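Local coordinates for protein cephalosporin acylase (Bacillus halodurans, PDB 2NLZ) that probably acts as an Ntn-type acylase of the gamma-glutamyltranspeptidase family, hydrolysing amide bonds in cephalosporin or gamma-glutamyl compounds, although its natural substrate is not established, at residues 66-78 with 118-130. The protein carries 1 engineered substitution. Numbering follows the deposited sequence.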
ATOM      1  N   ASN D  66      12.523   5.573 -32.097  1.00 29.80           N
ATOM      2  CA  ASN D  66      11.940   6.110 -33.291  1.00 26.68           C
ATOM      3  C   ASN D  66      12.973   6.629 -34.252  1.00 31.64           C
ATOM      4  O   ASN D  66      14.138   6.753 -33.898  1.00 37.74           O
ATOM      5  CB  ASN D  66      11.081   7.285 -32.862  1.00 26.01           C
ATOM      6  CG  ASN D  66       9.939   7.482 -33.743  1.00 35.41           C
ATOM      7  OD1 ASN D  66       9.346   8.545 -33.761  1.00 31.95           O
ATOM      8  ND2 ASN D  66       9.607   6.453 -34.509  1.00 58.97           N
ATOM      9  N   GLY D  67      12.538   6.962 -35.462  1.00 29.75           N
ATOM     10  CA  GLY D  67      13.380   7.645 -36.435  1.00 31.10           C
ATOM     11  C   GLY D  67      12.636   7.931 -37.721  1.00 35.11           C
ATOM     12  O   GLY D  67      11.530   7.437 -37.942  1.00 35.62           O
ATOM     13  N   ILE D  68      13.245   8.741 -38.577  1.00 35.48           N
ATOM     14  CA  ILE D  68      12.709   8.981 -39.909  1.00 31.08           C
ATOM     15  C   ILE D  68      12.890   7.708 -40.726  1.00 27.01           C
ATOM     16  O   ILE D  68      12.097   7.406 -41.614  1.00 29.22           O
ATOM     17  CB  ILE D  68      13.410  10.173 -40.581  1.00 35.23           C
ATOM     18  CG1 ILE D  68      13.586  11.293 -39.550  1.00 28.72           C
ATOM     19  CG2 ILE D  68      12.649  10.619 -41.843  1.00 31.30           C
ATOM     20  CD1 ILE D  68      13.694  12.678 -40.108  1.00 36.99           C
ATOM     21  N   GLY D  69      13.925   6.947 -40.388  1.00 23.36           N
ATOM     22  CA  GLY D  69      14.152   5.638 -40.987  1.00 28.23           C
ATOM     23  C   GLY D  69      13.356   4.496 -40.373  1.00 32.92           C
ATOM     24  O   GLY D  69      13.777   3.337 -40.445  1.00 28.40           O
ATOM     25  N   SER D  70      12.205   4.820 -39.780  1.00 36.16           N
ATOM     26  CA  SER D  70      11.306   3.817 -39.202  1.00 39.85           C
ATOM     27  C   SER D  70      10.369   3.263 -40.250  1.00 38.68           C
ATOM     28  O   SER D  70      10.280   3.803 -41.349  1.00 46.36           O
ATOM     29  CB  SER D  70      10.463   4.450 -38.093  1.00 34.84           C
ATOM     30  OG  SER D  70      11.243   4.738 -36.943  1.00 51.64           O
ATOM     31  N   ASP D  71       9.670   2.184 -39.922  1.00 29.94           N
ATOM     32  CA  ASP D  71       8.392   1.949 -40.599  1.00 39.93           C
ATOM     33  C   ASP D  71       7.220   2.181 -39.647  1.00 33.62           C
ATOM     34  O   ASP D  71       7.437   2.371 -38.449  1.00 27.03           O
ATOM     35  CB  ASP D  71       8.305   0.639 -41.424  1.00 43.70           C
ATOM     36  CG  ASP D  71       8.919  -0.545 -40.748  1.00 43.91           C
ATOM     37  OD1 ASP D  71       9.410  -1.417 -41.490  1.00 22.20           O
ATOM     38  OD2 ASP D  71       8.912  -0.619 -39.505  1.00 68.16           O
ATOM     39  N   ALA D  72       6.001   2.206 -40.191  1.00 25.75           N
ATOM     40  CA  ALA D  72       4.810   2.602 -39.434  1.00 20.94           C
ATOM     41  C   ALA D  72       3.593   1.724 -39.715  1.00 24.35           C
ATOM     42  O   ALA D  72       3.575   0.974 -40.680  1.00 35.22           O
ATOM     43  CB  ALA D  72       4.477   4.055 -39.728  1.00 15.23           C
ATOM     44  N   PHE D  73       2.579   1.826 -38.861  1.00 21.43           N
ATOM     45  CA  PHE D  73       1.298   1.136 -39.061  1.00 20.77           C
ATOM     46  C   PHE D  73       0.159   2.020 -38.559  1.00 22.99           C
ATOM     47  O   PHE D  73       0.339   2.805 -37.611  1.00 24.96           O
ATOM     48  CB  PHE D  73       1.259  -0.190 -38.299  1.00 13.91           C
ATOM     49  CG  PHE D  73       1.977  -1.325 -38.983  1.00 19.82           C
ATOM     50  CD1 PHE D  73       1.288  -2.212 -39.786  1.00 22.29           C
ATOM     51  CD2 PHE D  73       3.341  -1.538 -38.777  1.00 25.98           C
ATOM     52  CE1 PHE D  73       1.946  -3.276 -40.387  1.00 21.90           C
ATOM     53  CE2 PHE D  73       4.013  -2.597 -39.383  1.00 10.76           C
ATOM     54  CZ  PHE D  73       3.312  -3.468 -40.186  1.00 25.85           C
ATOM     55  N   ALA D  74      -1.018   1.885 -39.173  1.00 20.27           N
ATOM     56  CA  ALA D  74      -2.177   2.683 -38.748  1.00 18.35           C
ATOM     57  C   ALA D  74      -3.515   1.999 -38.941  1.00 21.26           C
ATOM     58  O   ALA D  74      -3.733   1.303 -39.935  1.00 27.33           O
ATOM     59  CB  ALA D  74      -2.188   4.047 -39.427  1.00 18.50           C
ATOM     60  N   LEU D  75      -4.389   2.182 -37.956  1.00 18.75           N
ATOM     61  CA  LEU D  75      -5.802   1.902 -38.113  1.00 18.93           C
ATOM     62  C   LEU D  75      -6.513   3.237 -38.022  1.00 30.46           C
ATOM     63  O   LEU D  75      -6.494   3.891 -36.978  1.00 30.52           O
ATOM     64  CB  LEU D  75      -6.318   0.925 -37.054  1.00 14.06           C
ATOM     65  CG  LEU D  75      -6.152  -0.573 -37.351  1.00 26.29           C
ATOM     66  CD1 LEU D  75      -6.669  -1.442 -36.221  1.00 28.95           C
ATOM     67  CD2 LEU D  75      -6.860  -0.926 -38.644  1.00 33.00           C
ATOM     68  N   VAL D  76      -7.112   3.661 -39.129  1.00 29.52           N
ATOM     69  CA  VAL D  76      -7.780   4.960 -39.170  1.00 30.40           C
ATOM     70  C   VAL D  76      -9.276   4.807 -39.442  1.00 24.17           C
ATOM     71  O   VAL D  76      -9.686   4.129 -40.385  1.00 26.28           O
ATOM     72  CB  VAL D  76      -7.070   5.954 -40.157  1.00 28.84           C
ATOM     73  CG1 VAL D  76      -6.590   5.233 -41.391  1.00 37.82           C
ATOM     74  CG2 VAL D  76      -7.984   7.089 -40.543  1.00 21.04           C
ATOM     75  N   TRP D  77     -10.080   5.403 -38.571  1.00 24.89           N
ATOM     76  CA  TRP D  77     -11.527   5.411 -38.757  1.00 30.51           C
ATOM     77  C   TRP D  77     -11.957   6.750 -39.289  1.00 34.41           C
ATOM     78  O   TRP D  77     -11.800   7.771 -38.624  1.00 31.70           O
ATOM     79  CB  TRP D  77     -12.268   5.158 -37.451  1.00 26.88           C
ATOM     80  CG  TRP D  77     -13.768   5.106 -37.602  1.00 29.57           C
ATOM     81  CD1 TRP D  77     -14.644   6.166 -37.610  1.00 28.66           C
ATOM     82  CD2 TRP D  77     -14.573   3.924 -37.734  1.00 35.10           C
ATOM     83  NE1 TRP D  77     -15.939   5.709 -37.741  1.00 26.18           N
ATOM     84  CE2 TRP D  77     -15.920   4.340 -37.817  1.00 30.09           C
ATOM     85  CE3 TRP D  77     -14.284   2.552 -37.785  1.00 35.53           C
ATOM     86  CZ2 TRP D  77     -16.966   3.435 -37.952  1.00 33.82           C
ATOM     87  CZ3 TRP D  77     -15.324   1.658 -37.927  1.00 32.70           C
ATOM     88  CH2 TRP D  77     -16.646   2.101 -38.010  1.00 34.75           C
ATOM     89  N   THR D  78     -12.523   6.728 -40.486  1.00 43.29           N
ATOM     90  CA  THR D  78     -12.980   7.936 -41.138  1.00 46.74           C
ATOM     91  C   THR D  78     -14.097   7.568 -42.099  1.00 50.95           C
ATOM     92  O   THR D  78     -14.021   6.525 -42.770  1.00 47.16           O
ATOM     93  CB  THR D  78     -11.809   8.663 -41.854  1.00 42.51           C
ATOM     94  OG1 THR D  78     -12.292   9.843 -42.499  1.00 46.85           O
ATOM     95  CG2 THR D  78     -11.130   7.753 -42.868  1.00 45.61           C
ATOM     96  N   THR D 118      15.906  -2.890 -43.252  1.00 21.00           N
ATOM     97  CA  THR D 118      14.899  -3.029 -44.310  1.00 25.86           C
ATOM     98  C   THR D 118      14.438  -1.636 -44.737  1.00 26.84           C
ATOM     99  O   THR D 118      14.737  -0.663 -44.043  1.00 23.94           O
ATOM    100  CB  THR D 118      13.690  -3.862 -43.831  1.00 26.60           C
ATOM    101  OG1 THR D 118      13.019  -3.197 -42.748  1.00 26.43           O
ATOM    102  CG2 THR D 118      14.156  -5.220 -43.384  1.00  2.00           C
ATOM    103  N   VAL D 119      13.710  -1.520 -45.850  1.00 24.76           N
ATOM    104  CA  VAL D 119      13.292  -0.183 -46.299  1.00 31.37           C
ATOM    105  C   VAL D 119      12.373   0.483 -45.276  1.00 32.78           C
ATOM    106  O   VAL D 119      11.390  -0.115 -44.836  1.00 34.36           O
ATOM    107  CB  VAL D 119      12.708  -0.113 -47.769  1.00 34.68           C
ATOM    108  CG1 VAL D 119      13.732  -0.584 -48.770  1.00 37.82           C
ATOM    109  CG2 VAL D 119      11.435  -0.908 -47.936  1.00 40.08           C
ATOM    110  N   PRO D 120      12.750   1.698 -44.836  1.00 26.93           N
ATOM    111  CA  PRO D 120      11.933   2.492 -43.934  1.00 26.35           C
ATOM    112  C   PRO D 120      10.616   2.870 -44.591  1.00 28.59           C
ATOM    113  O   PRO D 120      10.612   3.632 -45.550  1.00 28.97           O
ATOM    114  CB  PRO D 120      12.777   3.753 -43.718  1.00 24.84           C
ATOM    115  CG  PRO D 120      14.151   3.363 -44.051  1.00 22.12           C
ATOM    116  CD  PRO D 120      14.019   2.372 -45.155  1.00 24.60           C
ATOM    117  N   GLY D 121       9.511   2.343 -44.072  1.00 30.48           N
ATOM    118  CA  GLY D 121       8.192   2.612 -44.642  1.00 23.64           C
ATOM    119  C   GLY D 121       7.403   3.813 -44.123  1.00 31.18           C
ATOM    120  O   GLY D 121       6.403   4.221 -44.732  1.00 30.57           O
ATOM    121  N   ALA D 122       7.848   4.384 -43.005  1.00 27.15           N
ATOM    122  CA  ALA D 122       7.100   5.440 -42.316  1.00 24.73           C
ATOM    123  C   ALA D 122       6.910   6.742 -43.098  1.00 29.73           C
ATOM    124  O   ALA D 122       5.787   7.246 -43.154  1.00 30.45           O
ATOM    125  CB  ALA D 122       7.678   5.718 -40.913  1.00 28.71           C
ATOM    126  N   PRO D 123       7.985   7.300 -43.697  1.00 27.99           N
ATOM    127  CA  PRO D 123       7.740   8.529 -44.456  1.00 24.70           C
ATOM    128  C   PRO D 123       6.681   8.381 -45.555  1.00 29.96           C
ATOM    129  O   PRO D 123       5.866   9.283 -45.744  1.00 31.55           O
ATOM    130  CB  PRO D 123       9.110   8.855 -45.051  1.00 24.88           C
ATOM    131  CG  PRO D 123      10.072   8.202 -44.145  1.00 21.26           C
ATOM    132  CD  PRO D 123       9.412   6.928 -43.728  1.00 21.71           C
ATOM    133  N   GLY D 124       6.674   7.244 -46.243  1.00 31.08           N
ATOM    134  CA  GLY D 124       5.657   6.966 -47.260  1.00 36.81           C
ATOM    135  C   GLY D 124       4.274   6.827 -46.658  1.00 37.90           C
ATOM    136  O   GLY D 124       3.279   7.298 -47.231  1.00 39.73           O
ATOM    137  N   ALA D 125       4.214   6.187 -45.494  1.00 39.57           N
ATOM    138  CA  ALA D 125       2.966   6.066 -44.748  1.00 36.73           C
ATOM    139  C   ALA D 125       2.413   7.426 -44.336  1.00 33.46           C
ATOM    140  O   ALA D 125       1.207   7.627 -44.348  1.00 36.80           O
ATOM    141  CB  ALA D 125       3.152   5.179 -43.541  1.00 34.92           C
ATOM    142  N   TRP D 126       3.296   8.353 -43.987  1.00 27.36           N
ATOM    143  CA  TRP D 126       2.878   9.709 -43.666  1.00 32.22           C
ATOM    144  C   TRP D 126       2.167  10.320 -44.863  1.00 32.69           C
ATOM    145  O   TRP D 126       1.020  10.740 -44.759  1.00 36.64           O
ATOM    146  CB  TRP D 126       4.072  10.593 -43.276  1.00 31.68           C
ATOM    147  CG  TRP D 126       4.858  10.141 -42.074  1.00 27.10           C
ATOM    148  CD1 TRP D 126       4.410   9.376 -41.037  1.00 30.12           C
ATOM    149  CD2 TRP D 126       6.224  10.464 -41.773  1.00 23.61           C
ATOM    150  NE1 TRP D 126       5.422   9.179 -40.122  1.00 32.98           N
ATOM    151  CE2 TRP D 126       6.543   9.840 -40.549  1.00 29.04           C
ATOM    152  CE3 TRP D 126       7.212  11.218 -42.423  1.00 33.60           C
ATOM    153  CZ2 TRP D 126       7.811   9.946 -39.961  1.00 32.49           C
ATOM    154  CZ3 TRP D 126       8.470  11.313 -41.843  1.00 26.38           C
ATOM    155  CH2 TRP D 126       8.754  10.683 -40.622  1.00 31.01           C
ATOM    156  N   ALA D 127       2.860  10.351 -45.997  1.00 34.08           N
ATOM    157  CA  ALA D 127       2.352  10.950 -47.234  1.00 34.52           C
ATOM    158  C   ALA D 127       1.013  10.372 -47.697  1.00 36.94           C
ATOM    159  O   ALA D 127       0.074  11.130 -47.979  1.00 35.51           O
ATOM    160  CB  ALA D 127       3.385  10.826 -48.338  1.00 36.33           C
ATOM    161  N   GLU D 128       0.935   9.042 -47.773  1.00 30.50           N
ATOM    162  CA  GLU D 128      -0.294   8.359 -48.168  1.00 27.95           C
ATOM    163  C   GLU D 128      -1.463   8.625 -47.220  1.00 28.68           C
ATOM    164  O   GLU D 128      -2.611   8.703 -47.658  1.00 33.61           O
ATOM    165  CB  GLU D 128      -0.073   6.853 -48.303  1.00 28.18           C
ATOM    166  CG  GLU D 128       0.105   6.370 -49.747  1.00 53.74           C
ATOM    167  CD  GLU D 128      -1.192   6.304 -50.540  1.00 56.61           C
ATOM    168  OE1 GLU D 128      -2.236   5.934 -49.970  1.00 37.33           O
ATOM    169  OE2 GLU D 128      -1.156   6.613 -51.747  1.00 74.40           O
ATOM    170  N   LEU D 129      -1.163   8.762 -45.933  1.00 29.75           N
ATOM    171  CA  LEU D 129      -2.179   9.063 -44.940  1.00 31.47           C
ATOM    172  C   LEU D 129      -2.726  10.464 -45.178  1.00 32.87           C
ATOM    173  O   LEU D 129      -3.932  10.687 -45.084  1.00 31.19           O
ATOM    174  CB  LEU D 129      -1.576   8.961 -43.543  1.00 36.30           C
ATOM    175  CG  LEU D 129      -2.320   8.269 -42.401  1.00 33.92           C
ATOM    176  CD1 LEU D 129      -3.402   7.347 -42.896  1.00 37.58           C
ATOM    177  CD2 LEU D 129      -1.311   7.486 -41.576  1.00 35.28           C
ATOM    178  N   ALA D 130      -1.828  11.392 -45.509  1.00 34.02           N
ATOM    179  CA  ALA D 130      -2.182  12.786 -45.761  1.00 40.02           C
ATOM    180  C   ALA D 130      -3.004  12.915 -47.030  1.00 48.73           C
ATOM    181  O   ALA D 130      -4.082  13.516 -47.021  1.00 51.74           O
ATOM    182  CB  ALA D 130      -0.931  13.642 -45.857  1.00 35.57           C
TER
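Helix 122-133 packs on strand 71-78, which lies between strands 81-87 and 370-376, joining a helical layer to a sheet layer of the alpha-beta-beta-alpha sandwich expected of an Ntn-hydrolase relative. The axes run 37° apart and approach to 6.7 Å, a close fit made possible by small residues. The CA atoms of Asp71 and Ala122 come within 4.1 Å; Ala72 CB lies 3.8 Å from Ala122 CB and also meets the methyl of Ala125. Farther along, Leu129 spreads its two methyls along the strand, CD2 against Ala74 CB and CD1 4.1 Å from Val76 CG1. The Val76 methyl is aimed there by a chi1 of 38°, between the backbone N and the carbonyl carbon.

At the other end the chain enters the strand through a type I turn, Gly67 to Ser70. Ala122 N donates to Ser70 O at 3.0 Å with a nearly straight N-H...O (162°). Gly121, lacking a side chain, lets Asp71 CB pack 3.4 Å from its N. Pro120 CB packs 3.4 Å from Gly69 O, while Pro123 CG lies beside Ile68 O; Pro123 has no N-H to give, which costs little near a helix start, where no preceding helical turn offers a carbonyl. Ile68 CG2, anti to its backbone N, reaches Trp126 CH2 at 4.1 Å, the side chains crossing at about a right angle. Polar ends are satisfied outside the contact: Trp126 NE1 is hydrogen-bonded to Gln375 OE1 and Ser70 OG to Asn377 OD1.

The contact is therefore mainly apolar and fully buried, with a single cross-segment hydrogen bond that gives the Ala122 amide, near the helix start, an acceptor on the turn leading into the strand.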